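Local coordinates for protein malate dehydrogenase (Porphyromonas gingivalis, PDB 3FI9) that probably catalyses the NAD-dependent interconversion of malate and oxaloacetate, at residues Met19-Asn23 / Arg234-Pro240. Numbering follows the deposited sequence.
Sequences MIGSN and RSSFQSP
The first turn of helix 19-30 meets the loop before helix 238-251 and that helix's first residues, coming closest where the CA atoms of Ile20 and Phe237 lie 4.5 Å apart, and no hydrogen bond joins the two segments. Phe237, at the N-cap position, turns its ring along Met19, whose unbranched, flexible chain bends at chi2 and chi3 (-64° and -56°) and so brings the terminal methyl over one face of the flat ring. This is a CH-pi contact: CE lies 3.7 Å from the Phe237 ring centroid, displaced from the ring centre and nearest to CE1. The sulfur stands farther off above the same face, 5.2 Å from the centroid, in a Met-aromatic arrangement. Branched Ile20 packs its CG1 3.6 Å from Phe237 CB, while its CD1 continues to the rigid ring of Pro240, 4.2 Å from CG.

Helix 19-30 follows the glycine-rich loop of the Rossmann fold, and Met19, Ile20 and Gly21 belong to the predicted NAD(+) site; segment 234-240 belongs to the alpha/beta C-terminal part, so the contact ties the NAD-binding part to it. Here Ser236 also touches Arg157, a predicted substrate-binding residue.

Against the second subunit, Asn23 and Gln238 run roughly perpendicular, Asn23 ND2 lying 3.7 Å from the aliphatic CG of Gln238. Amides suit this buried spot because each offers both a donor and an acceptor: Asn23 OD1 bonds to Ser241 and Gln238 OE1 to Arg232, whereas both NH2 groups bond to Gln26 OE1 of the second subunit.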
loop_
_atom_site.group_PDB
_atom_site.type_symbol
_atom_site.label_atom_id
_atom_site.label_comp_id
_atom_site.label_asym_id
_atom_site.label_seq_id
_atom_site.Cartn_x
_atom_site.Cartn_y
_atom_site.Cartn_z
ATOM N N MET A 19 1.635 -11.041 0.589
ATOM C CA MET A 19 1.406 -9.788 1.278
ATOM C C MET A 19 2.426 -8.734 0.866
ATOM O O MET A 19 2.071 -7.581 0.569
ATOM C CB MET A 19 1.383 -10.025 2.798
ATOM C CG MET A 19 0.131 -10.867 3.264
ATOM S SD MET A 19 -1.460 -10.032 2.955
ATOM C CE MET A 19 -1.195 -8.515 3.816
ATOM N N ILE A 20 3.694 -9.118 0.803
ATOM C CA ILE A 20 4.685 -8.214 0.222
ATOM C C ILE A 20 4.484 -7.867 -1.292
ATOM O O ILE A 20 4.449 -6.676 -1.692
ATOM C CB ILE A 20 6.101 -8.760 0.411
ATOM C CG1 ILE A 20 6.448 -8.862 1.899
ATOM C CG2 ILE A 20 7.077 -7.856 -0.303
ATOM C CD1 ILE A 20 7.767 -9.589 2.138
ATOM N N GLY A 21 4.390 -8.896 -2.131
ATOM C CA GLY A 21 4.251 -8.652 -3.596
ATOM C C GLY A 21 2.991 -7.866 -3.947
ATOM O O GLY A 21 2.986 -7.037 -4.868
ATOM N N SER A 22 1.898 -8.144 -3.255
ATOM C CA SER A 22 0.644 -7.421 -3.561
ATOM C C SER A 22 0.799 -5.907 -3.218
ATOM O O SER A 22 0.311 -4.989 -3.939
ATOM C CB SER A 22 -0.558 -8.085 -2.872
ATOM O OG SER A 22 -0.562 -7.942 -1.442
ATOM N N ASN A 23 1.460 -5.643 -2.097
ATOM C CA ASN A 23 1.725 -4.265 -1.686
ATOM C C ASN A 23 2.664 -3.632 -2.687
ATOM O O ASN A 23 2.511 -2.479 -3.017
ATOM C CB ASN A 23 2.258 -4.203 -0.247
ATOM C CG ASN A 23 2.378 -2.752 0.282
ATOM O OD1 ASN A 23 3.300 -2.040 -0.067
ATOM N ND2 ASN A 23 1.472 -2.357 1.168
ATOM N N ARG A 234 2.275 -11.263 11.893
ATOM C CA ARG A 234 2.870 -11.801 10.661
ATOM C C ARG A 234 4.150 -11.026 10.387
ATOM O O ARG A 234 4.388 -10.021 11.029
ATOM C CB ARG A 234 1.927 -11.624 9.467
ATOM C CG ARG A 234 1.205 -10.299 9.484
ATOM C CD ARG A 234 0.586 -9.962 8.138
ATOM N NE ARG A 234 -0.190 -11.073 7.610
ATOM C CZ ARG A 234 -1.401 -11.425 8.038
ATOM N NH1 ARG A 234 -2.000 -10.737 8.993
ATOM N NH2 ARG A 234 -2.015 -12.454 7.486
ATOM N N SER A 235 4.975 -11.497 9.468
ATOM C CA SER A 235 6.198 -10.764 9.079
ATOM C C SER A 235 5.870 -9.413 8.450
ATOM O O SER A 235 4.787 -9.236 7.887
ATOM C CB SER A 235 7.022 -11.578 8.084
ATOM O OG SER A 235 7.124 -12.929 8.502
ATOM N N SER A 236 6.808 -8.468 8.543
ATOM C CA SER A 236 6.653 -7.171 7.888
ATOM C C SER A 236 6.351 -7.342 6.391
ATOM O O SER A 236 6.889 -8.228 5.735
ATOM C CB SER A 236 7.943 -6.362 8.051
ATOM O OG SER A 236 8.975 -7.052 7.381
ATOM N N PHE A 237 5.482 -6.511 5.842
ATOM C CA PHE A 237 5.217 -6.600 4.401
ATOM C C PHE A 237 5.098 -5.234 3.759
ATOM O O PHE A 237 5.432 -5.045 2.559
ATOM C CB PHE A 237 3.997 -7.479 4.120
ATOM C CG PHE A 237 2.731 -6.987 4.767
ATOM C CD1 PHE A 237 1.813 -6.254 4.030
ATOM C CD2 PHE A 237 2.457 -7.287 6.082
ATOM C CE1 PHE A 237 0.617 -5.801 4.624
ATOM C CE2 PHE A 237 1.282 -6.840 6.678
ATOM C CZ PHE A 237 0.362 -6.098 5.947
ATOM N N GLN A 238 4.688 -4.249 4.538
ATOM C CA GLN A 238 4.554 -2.937 3.941
ATOM C C GLN A 238 5.918 -2.248 3.803
ATOM O O GLN A 238 6.219 -1.644 2.729
ATOM C CB GLN A 238 3.589 -2.072 4.723
ATOM C CG GLN A 238 2.168 -2.622 4.775
ATOM C CD GLN A 238 1.245 -1.694 5.602
ATOM O OE1 GLN A 238 0.797 -2.065 6.721
ATOM N NE2 GLN A 238 1.003 -0.466 5.085
ATOM N N SER A 239 6.770 -2.323 4.835
ATOM C CA SER A 239 8.063 -1.633 4.673
ATOM C C SER A 239 9.019 -2.268 3.638
ATOM O O SER A 239 9.594 -1.549 2.834
ATOM C CB SER A 239 8.756 -1.287 6.014
ATOM O OG SER A 239 8.902 -2.463 6.854
ATOM N N PRO A 240 9.175 -3.616 3.643
ATOM C CA PRO A 240 10.035 -4.191 2.636
ATOM C C PRO A 240 9.500 -3.899 1.250
ATOM O O PRO A 240 10.273 -3.743 0.337
ATOM C CB PRO A 240 9.975 -5.707 2.889
ATOM C CG PRO A 240 8.823 -5.928 3.800
ATOM C CD PRO A 240 8.553 -4.644 4.521
#